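Local coordinates for Alr1585 protein (Nostoc sp., PDB 5C2I) that probably uses its bound haem to reduce hydrogen peroxide while oxidising dyes and related substrates, as a DyP-type (dye-decolorizing) peroxidase, at residues Leu27-Gly32 / Ala458-Phe463; Ser252-Arg257 / Leu385-Gln390. The protein carries 1 engineered substitution. All blocks are in the same frame, centred on the assembly; numbering follows the deposited sequence.

Contact 1. Residues Leu27-Gly32 / Ala458-Phe463; sequences LNDLQG and APSISF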
loop_
_atom_site.group_PDB
_atom_site.type_symbol
_atom_site.label_atom_id
_atom_site.label_comp_id
_atom_site.label_asym_id
_atom_site.label_seq_id
_atom_site.Cartn_x
_atom_site.Cartn_y
_atom_site.Cartn_z
ATOM N N LEU A 27 -31.391 11.416 -22.614
ATOM C CA LEU A 27 -30.089 11.271 -21.972
ATOM C C LEU A 27 -29.163 12.481 -22.245
ATOM O O LEU A 27 -28.272 12.777 -21.466
ATOM C CB LEU A 27 -29.395 9.981 -22.428
ATOM C CG LEU A 27 -30.050 8.665 -21.996
ATOM C CD1 LEU A 27 -29.289 7.463 -22.555
ATOM C CD2 LEU A 27 -30.156 8.566 -20.479
ATOM N N ASN A 28 -29.347 13.141 -23.384
ATOM C CA ASN A 28 -28.550 14.291 -23.739
ATOM C C ASN A 28 -28.860 15.517 -22.908
ATOM O O ASN A 28 -27.984 16.308 -22.653
ATOM C CB ASN A 28 -28.780 14.659 -25.219
ATOM C CG ASN A 28 -27.702 15.592 -25.738
ATOM O OD1 ASN A 28 -26.502 15.338 -25.581
ATOM N ND2 ASN A 28 -28.122 16.741 -26.285
ATOM N N ASP A 29 -30.106 15.673 -22.482
ATOM C CA ASP A 29 -30.550 16.880 -21.747
ATOM C C ASP A 29 -30.750 16.677 -20.268
ATOM O O ASP A 29 -31.029 17.659 -19.516
ATOM C CB ASP A 29 -31.846 17.458 -22.368
ATOM C CG ASP A 29 -32.000 18.974 -22.117
ATOM O OD1 ASP A 29 -30.956 19.651 -22.027
ATOM O OD2 ASP A 29 -33.163 19.483 -22.107
ATOM N N LEU A 30 -30.623 15.429 -19.822
ATOM C CA LEU A 30 -30.763 15.086 -18.382
ATOM C C LEU A 30 -29.394 15.161 -17.752
ATOM O O LEU A 30 -28.408 14.644 -18.323
ATOM C CB LEU A 30 -31.290 13.654 -18.238
ATOM C CG LEU A 30 -31.379 13.058 -16.827
ATOM C CD1 LEU A 30 -32.479 13.774 -16.034
ATOM C CD2 LEU A 30 -31.670 11.579 -16.886
ATOM N N GLN A 31 -29.307 15.734 -16.574
ATOM C CA GLN A 31 -28.034 15.734 -15.833
ATOM C C GLN A 31 -27.650 14.299 -15.389
ATOM O O GLN A 31 -28.502 13.449 -15.154
ATOM C CB GLN A 31 -28.119 16.616 -14.588
ATOM C CG GLN A 31 -28.212 18.093 -14.901
ATOM C CD GLN A 31 -27.997 18.949 -13.676
ATOM O OE1 GLN A 31 -26.975 18.822 -12.980
ATOM N NE2 GLN A 31 -28.935 19.831 -13.409
ATOM N N GLY A 32 -26.356 14.050 -15.286
ATOM C CA GLY A 32 -25.819 12.824 -14.714
ATOM C C GLY A 32 -26.052 12.694 -13.216
ATOM O O GLY A 32 -26.626 13.590 -12.576
ATOM N N ALA A 458 -32.973 19.275 -9.922
ATOM C CA ALA A 458 -31.929 19.220 -10.940
ATOM C C ALA A 458 -32.575 19.565 -12.272
ATOM O O ALA A 458 -33.258 18.725 -12.846
ATOM C CB ALA A 458 -31.325 17.827 -11.003
ATOM N N PRO A 459 -32.387 20.806 -12.780
ATOM C CA PRO A 459 -33.057 21.146 -14.023
ATOM C C PRO A 459 -32.427 20.489 -15.244
ATOM O O PRO A 459 -31.313 19.996 -15.174
ATOM C CB PRO A 459 -32.920 22.684 -14.097
ATOM C CG PRO A 459 -32.436 23.109 -12.761
ATOM C CD PRO A 459 -31.667 21.949 -12.214
ATOM N N SER A 460 -33.151 20.491 -16.355
ATOM C CA SER A 460 -32.608 20.058 -17.631
ATOM C C SER A 460 -31.479 21.000 -17.997
ATOM O O SER A 460 -31.449 22.174 -17.554
ATOM C CB SER A 460 -33.706 20.094 -18.711
ATOM O OG SER A 460 -34.142 21.422 -18.986
ATOM N N ILE A 461 -30.531 20.483 -18.759
ATOM C CA ILE A 461 -29.365 21.235 -19.160
ATOM C C ILE A 461 -29.739 22.416 -20.088
ATOM O O ILE A 461 -29.218 23.524 -19.902
ATOM C CB ILE A 461 -28.302 20.310 -19.789
ATOM C CG1 ILE A 461 -27.781 19.366 -18.677
ATOM C CG2 ILE A 461 -27.189 21.137 -20.422
ATOM C CD1 ILE A 461 -26.933 18.210 -19.166
ATOM N N SER A 462 -30.670 22.193 -21.005
ATOM C CA SER A 462 -31.120 23.247 -21.932
ATOM C C SER A 462 -31.711 24.429 -21.183
ATOM O O SER A 462 -31.449 25.590 -21.545
ATOM C CB SER A 462 -32.109 22.707 -22.994
ATOM O OG SER A 462 -33.284 22.151 -22.391
ATOM N N PHE A 463 -32.469 24.179 -20.130
ATOM C CA PHE A 463 -32.978 25.264 -19.310
ATOM C C PHE A 463 -31.834 26.143 -18.806
ATOM O O PHE A 463 -31.878 27.397 -18.939
ATOM C CB PHE A 463 -33.793 24.761 -18.147
ATOM C CG PHE A 463 -34.061 25.785 -17.092
ATOM C CD1 PHE A 463 -35.006 26.787 -17.286
ATOM C CD2 PHE A 463 -33.440 25.724 -15.862
ATOM C CE1 PHE A 463 -35.291 27.731 -16.315
ATOM C CE2 PHE A 463 -33.729 26.670 -14.849
ATOM C CZ PHE A 463 -34.642 27.686 -15.077
HETATM O O HOH W 1 -31.690 17.128 -15.533
#
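Asp29 grips the first turn of the helix that starts at Ile461 with both carboxylate oxygens. OD2 accepts from Ser462 OG at 2.7 Å through its syn lone pair, and OD1 is met on the syn side by Ser462 N at 2.8 Å, 17° out of the carboxylate plane. The carboxylate thus lies across the serine, one oxygen for the hydroxyl and one for the amide; with CG anti to the Asp29 nitrogen (chi1 -154°), it leans toward the helix start. Ser249 also bonds OD2. The backbone adds an almost straight bond, Ile461 N to Asp29 O (3.0 Å, 172° at the hydrogen). Were Asp29 an alanine, Ser462 N would probably lose its acceptor and the Ser462 and Ser249 hydroxyls their carboxylate partner. The contact joins two helix ends: helix 24-29 finishes at Asp29, and Ser460 is the N-cap of helix 461-465, its OG accepting weakly from Phe463 N and bonding Asp241. Farther along, the extended Gln31 side chain sends NE2 to Pro459 O (3.0 Å), in its own amide plane and on a carbonyl lone pair; Phe96 O is a second acceptor for this amide. A water also links Gln31 N to Pro459 O. Apolar packing flanks these bonds: Ile461 CG1 crosses Gln31 CG at 4.0 Å, and Ile461 CD1 lies 4.0 Å from Leu30 O.

Contact 2. Residues Ser252-Arg257 / Leu385-Gln390; sequences SYLVYR and LFLCFQ. With HEM (protoporphyrin IX containing Fe), chain E.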
loop_
_atom_site.group_PDB
_atom_site.type_symbol
_atom_site.label_atom_id
_atom_site.label_comp_id
_atom_site.label_asym_id
_atom_site.label_seq_id
_atom_site.Cartn_x
_atom_site.Cartn_y
_atom_site.Cartn_z
ATOM N N SER A 252 -34.993 15.885 -11.882
ATOM C CA SER A 252 -35.322 15.069 -10.726
ATOM C C SER A 252 -35.207 15.903 -9.485
ATOM O O SER A 252 -34.507 16.914 -9.463
ATOM C CB SER A 252 -34.397 13.835 -10.644
ATOM O OG SER A 252 -34.809 12.959 -9.580
ATOM N N TYR A 253 -35.929 15.498 -8.435
ATOM C CA TYR A 253 -35.890 16.187 -7.159
ATOM C C TYR A 253 -34.859 15.564 -6.228
ATOM O O TYR A 253 -34.820 14.353 -6.057
ATOM C CB TYR A 253 -37.263 16.155 -6.484
ATOM C CG TYR A 253 -38.302 16.978 -7.190
ATOM C CD1 TYR A 253 -38.317 18.380 -7.040
ATOM C CD2 TYR A 253 -39.249 16.398 -8.020
ATOM C CE1 TYR A 253 -39.241 19.150 -7.719
ATOM C CE2 TYR A 253 -40.234 17.155 -8.648
ATOM C CZ TYR A 253 -40.224 18.540 -8.485
ATOM O OH TYR A 253 -41.179 19.297 -9.134
ATOM N N LEU A 254 -34.030 16.427 -5.654
ATOM C CA LEU A 254 -32.976 16.061 -4.759
ATOM C C LEU A 254 -33.349 16.384 -3.316
ATOM O O LEU A 254 -33.754 17.515 -3.003
ATOM C CB LEU A 254 -31.688 16.797 -5.117
ATOM C CG LEU A 254 -30.506 16.629 -4.159
ATOM C CD1 LEU A 254 -29.970 15.226 -4.107
ATOM C CD2 LEU A 254 -29.385 17.616 -4.492
ATOM N N VAL A 255 -33.165 15.426 -2.431
ATOM C CA VAL A 255 -33.207 15.647 -0.985
ATOM C C VAL A 255 -31.747 15.608 -0.529
ATOM O O VAL A 255 -31.044 14.636 -0.821
ATOM C CB VAL A 255 -33.976 14.512 -0.290
ATOM C CG1 VAL A 255 -33.773 14.560 1.242
ATOM C CG2 VAL A 255 -35.447 14.556 -0.632
ATOM N N TYR A 256 -31.294 16.647 0.157
ATOM C CA TYR A 256 -29.937 16.723 0.734
ATOM C C TYR A 256 -30.077 16.923 2.233
ATOM O O TYR A 256 -30.752 17.862 2.654
ATOM C CB TYR A 256 -29.153 17.895 0.108
ATOM C CG TYR A 256 -27.681 17.919 0.438
ATOM C CD1 TYR A 256 -27.214 18.093 1.773
ATOM C CD2 TYR A 256 -26.751 17.765 -0.535
ATOM C CE1 TYR A 256 -25.868 18.074 2.061
ATOM C CE2 TYR A 256 -25.392 17.795 -0.258
ATOM C CZ TYR A 256 -24.953 17.922 1.032
ATOM O OH TYR A 256 -23.615 17.942 1.287
ATOM N N ARG A 257 -29.465 16.030 3.023
ATOM C CA ARG A 257 -29.500 16.090 4.483
ATOM C C ARG A 257 -28.157 15.718 5.035
ATOM O O ARG A 257 -27.606 14.662 4.660
ATOM C CB ARG A 257 -30.569 15.159 5.042
ATOM C CG ARG A 257 -32.006 15.618 4.708
ATOM C CD ARG A 257 -33.052 14.545 4.922
ATOM N NE ARG A 257 -33.284 14.144 6.307
ATOM C CZ ARG A 257 -33.998 14.831 7.205
ATOM N NH1 ARG A 257 -34.507 16.039 6.947
ATOM N NH2 ARG A 257 -34.177 14.312 8.403
ATOM N N LEU A 385 -23.418 12.498 4.160
ATOM C CA LEU A 385 -24.096 13.490 3.321
ATOM C C LEU A 385 -25.127 12.724 2.519
ATOM O O LEU A 385 -24.788 12.041 1.528
ATOM C CB LEU A 385 -23.121 14.249 2.430
ATOM C CG LEU A 385 -21.977 14.925 3.201
ATOM C CD1 LEU A 385 -20.975 15.530 2.224
ATOM C CD2 LEU A 385 -22.509 15.969 4.170
ATOM N N PHE A 386 -26.353 12.728 3.020
ATOM C CA PHE A 386 -27.449 11.949 2.442
ATOM C C PHE A 386 -28.034 12.693 1.263
ATOM O O PHE A 386 -28.557 13.803 1.426
ATOM C CB PHE A 386 -28.533 11.694 3.505
ATOM C CG PHE A 386 -29.713 10.924 3.005
ATOM C CD1 PHE A 386 -29.694 9.526 3.001
ATOM C CD2 PHE A 386 -30.830 11.598 2.467
ATOM C CE1 PHE A 386 -30.798 8.804 2.555
ATOM C CE2 PHE A 386 -31.937 10.874 2.012
ATOM C CZ PHE A 386 -31.912 9.473 2.034
ATOM N N LEU A 387 -27.907 12.116 0.076
ATOM C CA LEU A 387 -28.559 12.661 -1.128
ATOM C C LEU A 387 -29.427 11.574 -1.719
ATOM O O LEU A 387 -28.966 10.444 -1.836
ATOM C CB LEU A 387 -27.535 13.061 -2.187
ATOM C CG LEU A 387 -26.730 14.358 -1.968
ATOM C CD1 LEU A 387 -25.640 14.154 -0.921
ATOM C CD2 LEU A 387 -26.085 14.767 -3.280
ATOM N N CYS A 388 -30.658 11.904 -2.097
ATOM C CA CYS A 388 -31.443 10.972 -2.876
ATOM C C CYS A 388 -32.306 11.699 -3.898
ATOM O O CYS A 388 -32.665 12.869 -3.694
ATOM C CB CYS A 388 -32.274 10.054 -1.982
ATOM S SG CYS A 388 -33.737 10.788 -1.217
ATOM N N PHE A 389 -32.654 10.958 -4.955
ATOM C CA PHE A 389 -33.464 11.421 -6.051
ATOM C C PHE A 389 -34.800 10.694 -6.119
ATOM O O PHE A 389 -34.927 9.515 -5.692
ATOM C CB PHE A 389 -32.710 11.275 -7.381
ATOM C CG PHE A 389 -31.600 12.233 -7.554
ATOM C CD1 PHE A 389 -31.847 13.591 -7.823
ATOM C CD2 PHE A 389 -30.262 11.801 -7.503
ATOM C CE1 PHE A 389 -30.780 14.479 -7.978
ATOM C CE2 PHE A 389 -29.221 12.686 -7.667
ATOM C CZ PHE A 389 -29.469 14.024 -7.909
ATOM N N GLN A 390 -35.793 11.400 -6.637
ATOM C CA GLN A 390 -37.144 10.899 -6.762
ATOM C C GLN A 390 -37.928 11.856 -7.634
ATOM O O GLN A 390 -37.502 13.002 -7.858
ATOM C CB GLN A 390 -37.847 10.814 -5.434
ATOM C CG GLN A 390 -37.815 12.115 -4.639
ATOM C CD GLN A 390 -36.843 12.053 -3.484
ATOM O OE1 GLN A 390 -37.116 11.419 -2.480
ATOM N NE2 GLN A 390 -35.724 12.766 -3.595
HETATM C CHA HEM E . -30.214 0.884 3.182
HETATM C CHB HEM E . -27.361 2.960 6.471
HETATM C CHC HEM E . -30.138 6.922 6.348
HETATM C CHD HEM E . -33.097 4.715 3.258
HETATM C C1A HEM E . -29.204 1.095 4.106
HETATM C C2A HEM E . -28.208 0.139 4.464
HETATM C C3A HEM E . -27.412 0.725 5.385
HETATM C C4A HEM E . -27.895 2.039 5.574
HETATM C CMA HEM E . -26.195 0.148 6.056
HETATM C CAA HEM E . -28.043 -1.288 3.923
HETATM C CBA HEM E . -27.206 -1.477 2.655
HETATM C CGA HEM E . -27.847 -0.713 1.529
HETATM O O1A HEM E . -28.797 -1.197 0.847
HETATM O O2A HEM E . -27.426 0.418 1.281
HETATM C C1B HEM E . -27.867 4.243 6.673
HETATM C C2B HEM E . -27.265 5.217 7.543
HETATM C C3B HEM E . -27.998 6.319 7.482
HETATM C C4B HEM E . -29.120 5.994 6.599
HETATM C CMB HEM E . -26.018 5.004 8.325
HETATM C CAB HEM E . -27.822 7.655 8.104
HETATM C CBB HEM E . -26.636 8.147 8.504
HETATM C C1C HEM E . -31.241 6.655 5.522
HETATM C C2C HEM E . -32.347 7.464 5.356
HETATM C C3C HEM E . -33.196 6.818 4.494
HETATM C C4C HEM E . -32.571 5.622 4.126
HETATM C CMC HEM E . -32.586 8.827 5.936
HETATM C CAC HEM E . -34.524 7.210 4.022
HETATM C CBC HEM E . -35.425 7.937 4.635
HETATM C C1D HEM E . -32.437 3.533 2.926
HETATM C C2D HEM E . -32.987 2.621 1.928
HETATM C C3D HEM E . -32.223 1.538 1.935
HETATM C C4D HEM E . -31.163 1.836 2.923
HETATM C CMD HEM E . -34.214 2.821 1.052
HETATM C CAD HEM E . -32.374 0.340 1.042
HETATM C CBD HEM E . -33.346 -0.711 1.591
HETATM C CGD HEM E . -33.463 -1.839 0.619
HETATM O O1D HEM E . -33.229 -2.963 1.055
HETATM O O2D HEM E . -33.797 -1.668 -0.604
HETATM N NA HEM E . -29.048 2.228 4.849
HETATM N NB HEM E . -28.979 4.726 6.215
HETATM N NC HEM E . -31.419 5.483 4.848
HETATM N ND HEM E . -31.390 2.998 3.557
HETATM FE FE HEM E . -30.242 3.825 4.868
HETATM O O HOH W 2 -29.018 4.973 3.240
#
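Leu387 lodges between Leu254 and Tyr256 of the antiparallel neighbour strand: its CB is 3.8 Å from Leu254 CD1, and its CG lies 3.7 Å from Tyr256 CD2, the Leu387 and Tyr256 side chains side by side and pointing the same way. On this same face Leu254 CD1 sits over the Phe389 ring, 4.2 Å from the centroid and 21° off the normal, a CH-pi contact. Leu385 brings both methyls beside the Tyr256 hydroxyl, which itself bonds His45. The other face carries Val255, Cys388 and Phe386. Val255 CG1 meets the Phe386 ring at its edge, while the haem methyl CMC sits over one face, toward the rim, and Phe386 CE1 comes within 3.5 Å of haem C2C; a chi1 of 179° swings the ring away from its own backbone N and out to the porphyrin. Regular backbone bonds close the ladder, among them Val255 N to Cys388 O at 2.9 Å. At the Tyr253 end, Gln390 bends back at chi2 and gives NE2 to Tyr253 O (3.1 Å), 49° above the carbonyl plane, whereas Gln390 N approaches that oxygen in the plane. Gln390 OE1 accepts from Phe397 N, which helps fix the amide's rotation. Two grips on one carbonyl tie the strand end, and in this ferredoxin-like domain Phe386 offers the porphyrin an apolar, non-hydrogen-bonding contact, leaving polar haem partners such as Arg364 and Arg337 to other segments.

How the contacts relate
Contact 1 and contact 2 have centres 16 Å apart and meet directly: Ala458 N lies 2.9 Å from Ser252 O, a probable hydrogen bond. The bridge is strand 448-458, which pairs with strand 250-261 in the same antiparallel sheet that carries strand 383-390. Along the chain the order is 27-32, 252-257, 385-390, 458-463, so contact 2 is nested within the loop that contact 1 closes. Contact 1 sets helix 24-29, near the N-terminus, against the C-terminal helix 461-465 and so brings segments from near the two ends of the chain together, beside strand 93-98 of the first sheet; contact 2 lies within the second sheet, which reaches the haem pocket.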